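Local coordinates for mandelate racemase/muconate lactonizing protein (Thermobispora bispora, PDB 3VC5), which probably catalyses the magnesium-dependent dehydration of D-glucarate to 5-dehydro-4-deoxy-D-glucarate, the first step in breaking down this sugar acid, at residues A44-P49 / Y170-H175; G155-D160 / V389-G394. All coordinates share one frame; numbering follows the deposited sequence.

Contact 1. Residues A44-P49 / Y170-H175; sequences AGVHQP and YKWAGH. With PO4 (phosphate ion), chain B.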
loop_
_atom_site.group_PDB
_atom_site.type_symbol
_atom_site.label_atom_id
_atom_site.label_comp_id
_atom_site.label_asym_id
_atom_site.label_seq_id
_atom_site.Cartn_x
_atom_site.Cartn_y
_atom_site.Cartn_z
ATOM N N ALA A 44 16.658 -21.076 -19.175
ATOM C CA ALA A 44 17.255 -20.203 -20.192
ATOM C C ALA A 44 18.696 -20.560 -20.586
ATOM O O ALA A 44 19.289 -19.901 -21.424
ATOM C CB ALA A 44 17.170 -18.718 -19.733
ATOM N N GLY A 45 19.279 -21.573 -19.951
ATOM C CA GLY A 45 20.632 -22.009 -20.291
ATOM C C GLY A 45 21.437 -22.245 -19.033
ATOM O O GLY A 45 21.131 -23.137 -18.219
ATOM N N VAL A 46 22.441 -21.404 -18.838
ATOM C CA VAL A 46 23.322 -21.547 -17.668
ATOM C C VAL A 46 23.859 -20.178 -17.299
ATOM O O VAL A 46 24.133 -19.368 -18.193
ATOM C CB VAL A 46 24.446 -22.573 -17.958
ATOM C CG1 VAL A 46 25.255 -22.154 -19.183
ATOM C CG2 VAL A 46 25.374 -22.794 -16.727
ATOM N N HIS A 47 24.006 -19.900 -15.998
ATOM C CA HIS A 47 24.580 -18.622 -15.573
ATOM C C HIS A 47 26.011 -18.464 -16.087
ATOM O O HIS A 47 26.776 -19.432 -16.113
ATOM C CB HIS A 47 24.649 -18.562 -14.044
ATOM C CG HIS A 47 23.332 -18.319 -13.375
ATOM N ND1 HIS A 47 23.229 -17.657 -12.171
ATOM C CD2 HIS A 47 22.066 -18.661 -13.733
ATOM C CE1 HIS A 47 21.953 -17.590 -11.815
ATOM N NE2 HIS A 47 21.225 -18.179 -12.755
ATOM N N GLN A 48 26.363 -17.232 -16.475
ATOM C CA GLN A 48 27.701 -16.922 -16.947
ATOM C C GLN A 48 28.682 -16.831 -15.772
ATOM O O GLN A 48 28.271 -16.738 -14.621
ATOM C CB GLN A 48 27.700 -15.629 -17.756
ATOM C CG GLN A 48 27.036 -15.778 -19.130
ATOM C CD GLN A 48 26.568 -14.455 -19.679
ATOM O OE1 GLN A 48 25.665 -13.821 -19.115
ATOM N NE2 GLN A 48 27.175 -14.022 -20.779
ATOM N N PRO A 49 29.985 -16.831 -16.068
ATOM C CA PRO A 49 30.949 -16.854 -14.957
ATOM C C PRO A 49 30.997 -15.562 -14.120
ATOM O O PRO A 49 31.525 -15.563 -12.986
ATOM C CB PRO A 49 32.313 -17.066 -15.657
ATOM C CG PRO A 49 32.022 -17.423 -17.051
ATOM C CD PRO A 49 30.609 -17.009 -17.391
ATOM N N TYR A 170 20.629 -27.458 -10.361
ATOM C CA TYR A 170 21.508 -28.332 -11.117
ATOM C C TYR A 170 22.672 -27.480 -11.614
ATOM O O TYR A 170 22.491 -26.308 -11.958
ATOM C CB TYR A 170 20.770 -28.972 -12.287
ATOM C CG TYR A 170 19.639 -29.874 -11.886
ATOM C CD1 TYR A 170 19.886 -31.182 -11.443
ATOM C CD2 TYR A 170 18.320 -29.457 -12.003
ATOM C CE1 TYR A 170 18.850 -32.022 -11.098
ATOM C CE2 TYR A 170 17.270 -30.302 -11.672
ATOM C CZ TYR A 170 17.543 -31.590 -11.223
ATOM O OH TYR A 170 16.505 -32.438 -10.895
ATOM N N LYS A 171 23.886 -28.022 -11.558
ATOM C CA LYS A 171 25.044 -27.266 -12.014
ATOM C C LYS A 171 26.184 -28.149 -12.466
ATOM O O LYS A 171 26.316 -29.288 -12.008
ATOM C CB LYS A 171 25.530 -26.331 -10.899
ATOM C CG LYS A 171 26.055 -27.094 -9.653
ATOM C CD LYS A 171 26.490 -26.145 -8.521
ATOM C CE LYS A 171 27.732 -25.306 -8.895
ATOM N NZ LYS A 171 28.980 -26.153 -9.142
ATOM N N TRP A 172 26.990 -27.632 -13.387
ATOM C CA TRP A 172 28.225 -28.308 -13.766
ATOM C C TRP A 172 29.216 -28.161 -12.613
ATOM O O TRP A 172 28.986 -27.355 -11.702
ATOM C CB TRP A 172 28.801 -27.710 -15.042
ATOM C CG TRP A 172 27.870 -27.795 -16.204
ATOM C CD1 TRP A 172 26.921 -28.764 -16.436
ATOM C CD2 TRP A 172 27.815 -26.900 -17.319
ATOM N NE1 TRP A 172 26.264 -28.503 -17.627
ATOM C CE2 TRP A 172 26.802 -27.373 -18.191
ATOM C CE3 TRP A 172 28.522 -25.746 -17.670
ATOM C CZ2 TRP A 172 26.478 -26.722 -19.383
ATOM C CZ3 TRP A 172 28.205 -25.108 -18.865
ATOM C CH2 TRP A 172 27.186 -25.598 -19.702
ATOM N N ALA A 173 30.320 -28.912 -12.655
ATOM C CA ALA A 173 31.327 -28.845 -11.600
ATOM C C ALA A 173 32.024 -27.479 -11.633
ATOM O O ALA A 173 32.515 -26.992 -10.604
ATOM C CB ALA A 173 32.333 -29.951 -11.790
ATOM N N GLY A 174 32.068 -26.866 -12.815
ATOM C CA GLY A 174 32.719 -25.551 -12.985
ATOM C C GLY A 174 32.386 -25.041 -14.369
ATOM O O GLY A 174 31.770 -25.769 -15.165
ATOM N N HIS A 175 32.784 -23.805 -14.672
ATOM C CA HIS A 175 32.646 -23.274 -16.031
ATOM C C HIS A 175 33.673 -23.943 -16.914
ATOM O O HIS A 175 34.807 -24.100 -16.486
ATOM C CB HIS A 175 32.868 -21.771 -16.007
ATOM C CG HIS A 175 31.710 -21.040 -15.410
ATOM N ND1 HIS A 175 30.543 -20.794 -16.110
ATOM C CD2 HIS A 175 31.504 -20.580 -14.152
ATOM C CE1 HIS A 175 29.679 -20.182 -15.314
ATOM N NE2 HIS A 175 30.230 -20.061 -14.114
HETATM P P PO4 B . 17.916 -17.210 -12.008
HETATM O O1 PO4 B . 18.377 -18.304 -12.891
HETATM O O2 PO4 B . 19.058 -16.971 -11.044
HETATM O O3 PO4 B . 17.653 -15.978 -12.768
HETATM O O4 PO4 B . 16.718 -17.649 -11.334
#
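The imidazole of His175 lies against the ring of Pro49, which rides over one of its faces: Pro49 CB sits 3.9 Å from the ring centroid and only 7° off the normal, a clear CH-pi contact. From CB, His175 CG leaves anti to the carbonyl carbon (chi1 -74°) and meets Pro49 CB and CG. ND1 comes next, with Pro49 CG 3.8 Å away, and also hydrogen-bonds the hydroxyl of Tyr426. On the other branch CD2 lies near Pro49 CA and CB. At the far end NE2 comes within 3.4 Å of Pro49 CA and hydrogen-bonds the carbonyl oxygen of Asp37, while CE1 faces His47 O in the ring plane at 3.1 Å. With both nitrogens bonded, the ring is fixed in rotation. Cut back to an alanine, this position would probably leave Pro49 without an aromatic face and the Tyr426 hydroxyl and the Asp37 carbonyl each short of a bond.

A second, apolar patch joins Val46 to Trp172. Val46 CG1 meets CH2 of the indole at 4.0 Å, while CG2 stands over one face, offset toward the rim; the two side chains cross at about a right angle.

His47 turns its ring away from Trp172 and His175. Its NE2 donates to phosphate O1 over 2.9 Å in a nearly straight bond (174°), the oxygen lying in the ring plane, and ND1 hydrogen-bonds Asp37 OD2 as a second-shell support. Asn42, His367, Arg421 and Lys211, the last a predicted proton acceptor, also bind the phosphate. The ion, probably from the crystallisation liquor, sits where an anionic group of the substrate probably lies, in a site lidded by a loop of the N-terminal capping domain and floored by the barrel, as in the enolase superfamily.

Contact 2. Residues G155-D160 / V389-G394; sequences GGKVRD and VPVPDG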
loop_
_atom_site.group_PDB
_atom_site.type_symbol
_atom_site.label_atom_id
_atom_site.label_comp_id
_atom_site.label_asym_id
_atom_site.label_seq_id
_atom_site.Cartn_x
_atom_site.Cartn_y
_atom_site.Cartn_z
ATOM N N GLY A 155 6.764 0.504 9.281
ATOM C CA GLY A 155 5.810 0.080 10.303
ATOM C C GLY A 155 6.402 -0.721 11.461
ATOM O O GLY A 155 5.663 -1.119 12.390
ATOM N N GLY A 156 7.720 -0.956 11.411
ATOM C CA GLY A 156 8.416 -1.717 12.465
ATOM C C GLY A 156 8.435 -3.213 12.159
ATOM O O GLY A 156 7.528 -3.729 11.500
ATOM N N LYS A 157 9.490 -3.906 12.582
ATOM C CA LYS A 157 9.590 -5.329 12.305
ATOM C C LYS A 157 8.503 -6.090 13.036
ATOM O O LYS A 157 8.202 -5.812 14.215
ATOM C CB LYS A 157 10.948 -5.880 12.699
ATOM C CG LYS A 157 11.247 -5.851 14.172
ATOM C CD LYS A 157 12.728 -6.189 14.441
ATOM C CE LYS A 157 13.033 -6.107 15.953
ATOM N NZ LYS A 157 14.398 -6.546 16.305
ATOM N N VAL A 158 7.929 -7.069 12.343
ATOM C CA VAL A 158 6.954 -7.964 12.956
ATOM C C VAL A 158 7.549 -9.314 13.248
ATOM O O VAL A 158 6.877 -10.187 13.820
ATOM C CB VAL A 158 5.678 -8.113 12.099
ATOM C CG1 VAL A 158 5.190 -6.753 11.657
ATOM C CG2 VAL A 158 5.919 -8.991 10.890
ATOM N N ARG A 159 8.803 -9.489 12.828
ATOM C CA ARG A 159 9.563 -10.689 13.132
ATOM C C ARG A 159 11.017 -10.267 13.294
ATOM O O ARG A 159 11.471 -9.324 12.632
ATOM C CB ARG A 159 9.375 -11.734 12.028
ATOM C CG ARG A 159 9.599 -11.186 10.623
ATOM C CD ARG A 159 9.119 -12.164 9.526
ATOM N NE ARG A 159 7.671 -12.405 9.513
ATOM C CZ ARG A 159 6.772 -11.730 8.783
ATOM N NH1 ARG A 159 7.126 -10.698 8.020
ATOM N NH2 ARG A 159 5.489 -12.070 8.847
ATOM N N ASP A 160 11.739 -10.920 14.203
ATOM C CA ASP A 160 13.117 -10.527 14.490
ATOM C C ASP A 160 14.103 -10.972 13.411
ATOM O O ASP A 160 15.167 -10.359 13.260
ATOM C CB ASP A 160 13.579 -11.092 15.842
ATOM C CG ASP A 160 12.894 -10.437 17.018
ATOM O OD1 ASP A 160 12.335 -9.327 16.861
ATOM O OD2 ASP A 160 12.934 -11.026 18.122
ATOM N N VAL A 389 17.853 -14.407 8.431
ATOM C CA VAL A 389 18.704 -13.230 8.638
ATOM C C VAL A 389 18.061 -12.317 9.675
ATOM O O VAL A 389 16.971 -11.766 9.461
ATOM C CB VAL A 389 18.906 -12.457 7.326
ATOM C CG1 VAL A 389 19.722 -11.162 7.573
ATOM C CG2 VAL A 389 19.574 -13.344 6.277
ATOM N N PRO A 390 18.712 -12.168 10.831
ATOM C CA PRO A 390 18.175 -11.217 11.786
ATOM C C PRO A 390 18.177 -9.785 11.213
ATOM O O PRO A 390 19.117 -9.391 10.507
ATOM C CB PRO A 390 19.141 -11.348 12.987
ATOM C CG PRO A 390 19.796 -12.706 12.840
ATOM C CD PRO A 390 19.926 -12.860 11.330
ATOM N N VAL A 391 17.114 -9.027 11.474
ATOM C CA VAL A 391 17.083 -7.634 11.020
ATOM C C VAL A 391 18.280 -6.872 11.578
ATOM O O VAL A 391 18.509 -6.882 12.798
ATOM C CB VAL A 391 15.811 -6.891 11.451
ATOM C CG1 VAL A 391 15.865 -5.427 10.942
ATOM C CG2 VAL A 391 14.576 -7.611 10.949
ATOM N N PRO A 392 19.050 -6.202 10.709
ATOM C CA PRO A 392 20.231 -5.494 11.235
ATOM C C PRO A 392 19.827 -4.462 12.282
ATOM O O PRO A 392 18.708 -3.937 12.240
ATOM C CB PRO A 392 20.812 -4.808 9.999
ATOM C CG PRO A 392 20.375 -5.685 8.850
ATOM C CD PRO A 392 19.022 -6.241 9.240
ATOM N N ASP A 393 20.722 -4.176 13.223
ATOM C CA ASP A 393 20.365 -3.259 14.300
ATOM C C ASP A 393 20.703 -1.800 13.993
ATOM O O ASP A 393 19.966 -0.898 14.390
ATOM C CB ASP A 393 20.914 -3.724 15.663
ATOM C CG ASP A 393 22.367 -4.142 15.606
ATOM O OD1 ASP A 393 22.714 -5.175 16.224
ATOM O OD2 ASP A 393 23.164 -3.439 14.955
ATOM N N GLY A 394 21.789 -1.565 13.262
ATOM C CA GLY A 394 22.179 -0.192 12.943
ATOM C C GLY A 394 21.034 0.602 12.334
ATOM O O GLY A 394 19.986 0.030 11.975
#
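This is a surface contact, chiefly backbone to backbone, with the Val391 side chain packed beside it, at the margin of the enolase-type modified TIM barrel, where the loop leading into strand 161-169 runs beside the end of strand 388-390. The two strands are antiparallel neighbours, and the pairing of Val389 with Val162 is carried one step further by Val391 N, which donates to Asp160 O over 3.0 Å. The bond is fairly straight (165° at the hydrogen), though the donor is tilted 22° from the carbonyl plane. The same oxygen also receives Pro390 CA in a CA-H...O contact of 3.5 Å.

The Val391 side chain also rests on His352 and Ala355 of helix 344-355. Arg159 leads its guanidinium off to the carbonyls of Thr357 and Pro358, with Val158 CG2 over the centre of one face; Val158 itself packs on His96 of the second subunit. Lys157 extends beyond CG, reaching Asp160 OD1 with NZ in a long 3.5 Å salt bridge. With CG1 anti to the backbone N (chi1 180°), Val391 CG2 falls anti to the carbonyl carbon, 3.6 Å from Asp160 O, 3.9 Å from Arg159 O and 4.2 Å from Lys157 CD.

In the fold
From the N terminus the chain runs along strand 25-36 and then through the 41-46 hairpin, where the first half of contact 1 lies before strand 50-60 begins. It passes through the rest of the N-terminal domain, helix 123-146 included, to reach 155-160, the first half of contact 2. Strand 161-169 then leads to 170-175, closing contact 1 and tying the capping domain to the barrel. The chain goes round the barrel before 389-394 closes contact 2, so the two loops cross. Strand 161-169 thus runs from one contact to the other, and their centres, 34 Å apart, lie on opposite sides of the chain's centre.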